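Side-chain contact in hypothetical protein VC0802 (Vibrio cholerae, PDB 1ZVP), which is of unknown function but carries two ACT-domain sequences, consistent with a small-molecule-sensing or regulatory role, and has been proposed as a possible transport protein: residues D[22-27]-D[112-117]. Residues are numbered along the deposited sequence; the frame is centred on the assembly and turned at random.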
# COMPACT_ATOMS: atom_id res chain seq x y z
N GLY D 22 -12.87 11.52 -7.53
CA GLY D 22 -12.73 10.41 -8.48
C GLY D 22 -13.15 9.04 -7.99
O GLY D 22 -13.00 8.71 -6.80
N ASP D 23 -13.69 8.24 -8.90
CA ASP D 23 -13.96 6.82 -8.63
C ASP D 23 -12.85 6.02 -9.27
O ASP D 23 -12.52 6.22 -10.43
CB ASP D 23 -15.30 6.35 -9.21
CG ASP D 23 -16.50 7.11 -8.64
OD1 ASP D 23 -16.40 7.78 -7.58
OD2 ASP D 23 -17.57 7.02 -9.28
N TYR D 24 -12.27 5.09 -8.51
CA TYR D 24 -11.11 4.37 -8.97
C TYR D 24 -11.41 2.90 -9.07
O TYR D 24 -12.31 2.41 -8.40
CB TYR D 24 -9.88 4.66 -8.08
CG TYR D 24 -9.40 6.09 -8.24
CD1 TYR D 24 -8.51 6.44 -9.26
CD2 TYR D 24 -9.86 7.10 -7.39
CE1 TYR D 24 -8.09 7.75 -9.42
CE2 TYR D 24 -9.45 8.42 -7.54
CZ TYR D 24 -8.57 8.73 -8.56
OH TYR D 24 -8.15 10.04 -8.71
N VAL D 25 -10.66 2.21 -9.93
CA VAL D 25 -10.79 0.78 -10.11
C VAL D 25 -9.41 0.15 -10.19
O VAL D 25 -8.45 0.80 -10.61
CB VAL D 25 -11.63 0.42 -11.38
CG1 VAL D 25 -13.03 0.98 -11.27
CG2 VAL D 25 -10.95 0.92 -12.66
N PHE D 26 -9.31 -1.11 -9.77
CA PHE D 26 -8.06 -1.86 -9.88
C PHE D 26 -8.15 -2.79 -11.08
O PHE D 26 -9.18 -3.41 -11.32
CB PHE D 26 -7.79 -2.68 -8.61
CG PHE D 26 -7.15 -1.89 -7.49
CD1 PHE D 26 -5.87 -2.20 -7.06
CD2 PHE D 26 -7.84 -0.85 -6.86
CE1 PHE D 26 -5.28 -1.48 -6.02
CE2 PHE D 26 -7.26 -0.12 -5.82
CZ PHE D 26 -5.98 -0.44 -5.40
N CYS D 27 -7.06 -2.87 -11.84
CA CYS D 27 -7.00 -3.69 -13.04
C CYS D 27 -5.68 -4.39 -13.09
O CYS D 27 -4.67 -3.87 -12.60
CB CYS D 27 -7.10 -2.84 -14.30
SG CYS D 27 -8.56 -1.83 -14.43
N HIS D 112 -2.01 6.49 0.93
CA HIS D 112 -3.25 6.65 0.19
C HIS D 112 -4.05 5.37 0.32
O HIS D 112 -3.52 4.27 0.14
CB HIS D 112 -2.95 6.97 -1.27
CG HIS D 112 -1.93 8.06 -1.45
ND1 HIS D 112 -2.26 9.40 -1.43
CD2 HIS D 112 -0.59 8.01 -1.64
CE1 HIS D 112 -1.17 10.12 -1.60
NE2 HIS D 112 -0.14 9.30 -1.72
N ILE D 113 -5.32 5.50 0.66
CA ILE D 113 -6.14 4.35 0.96
C ILE D 113 -7.30 4.31 -0.01
O ILE D 113 -8.01 5.30 -0.17
CB ILE D 113 -6.63 4.40 2.42
CG1 ILE D 113 -5.45 4.53 3.38
CG2 ILE D 113 -7.45 3.17 2.78
CD1 ILE D 113 -5.84 5.06 4.70
N PHE D 114 -7.47 3.18 -0.69
CA PHE D 114 -8.65 2.94 -1.53
C PHE D 114 -9.64 2.09 -0.76
O PHE D 114 -9.37 0.95 -0.42
CB PHE D 114 -8.26 2.30 -2.86
CG PHE D 114 -7.41 3.18 -3.73
CD1 PHE D 114 -8.00 3.98 -4.71
CD2 PHE D 114 -6.02 3.24 -3.54
CE1 PHE D 114 -7.22 4.83 -5.50
CE2 PHE D 114 -5.23 4.07 -4.34
CZ PHE D 114 -5.82 4.87 -5.33
N VAL D 115 -10.79 2.67 -0.46
CA VAL D 115 -11.89 1.93 0.16
C VAL D 115 -13.05 1.85 -0.83
O VAL D 115 -13.13 2.64 -1.76
CB VAL D 115 -12.36 2.59 1.51
CG1 VAL D 115 -11.19 2.71 2.49
CG2 VAL D 115 -13.02 3.94 1.26
N GLN D 116 -13.94 0.87 -0.64
CA GLN D 116 -15.16 0.78 -1.42
C GLN D 116 -15.87 2.11 -1.40
O GLN D 116 -15.95 2.75 -0.35
CB GLN D 116 -16.09 -0.27 -0.83
CG GLN D 116 -15.64 -1.69 -1.07
CD GLN D 116 -16.45 -2.68 -0.26
OE1 GLN D 116 -16.13 -3.87 -0.22
NE2 GLN D 116 -17.50 -2.20 0.40
N LYS D 117 -16.38 2.51 -2.55
CA LYS D 117 -16.99 3.82 -2.71
C LYS D 117 -18.12 4.07 -1.71
O LYS D 117 -18.24 5.18 -1.17
CB LYS D 117 -17.49 4.00 -4.15
CG LYS D 117 -17.89 5.44 -4.44
CD LYS D 117 -18.77 5.56 -5.65
CE LYS D 117 -19.24 6.99 -5.79
NZ LYS D 117 -19.94 7.19 -7.08
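Phe114 reaches from its strand between Tyr24 and Phe26. Its CB lies 4.0 Å from Phe26 CE2, and CG is met by the same atom at 3.9 Å. Beyond CG the ring divides its contacts: CD2 has Phe26 CZ at 4.1 Å, whereas CD1 turns to Tyr24 CB. One atom farther along the same edge, CE1 touches both CB and CG of Tyr24, each at 3.7 Å. Centroid distances and plane angles together define two edge-to-face pairs. Phe26 directs its edge at the face of Phe114, with ring centroids 5.5 Å apart and planes at 90°; Phe114 in turn points its own edge toward the Tyr24 face in an offset edge-to-face pair, with centroids 5.7 Å apart and planes at 78°. Farther along, a salt bridge joins Lys117 NZ to Asp23 OD2 at 3.2 Å, on the syn side but somewhat out of the carboxylate plane. Lys117 gets there on an extended chain whose CG is anti to the backbone N (chi1 -169°). Leu73, Val54 and Ile105 also touch Phe114, and Phe45 of the second subunit packs on it. This is an aromatic cluster between two antiparallel sheets, joining segments that fall in the two successive ACT-family regions of the chain.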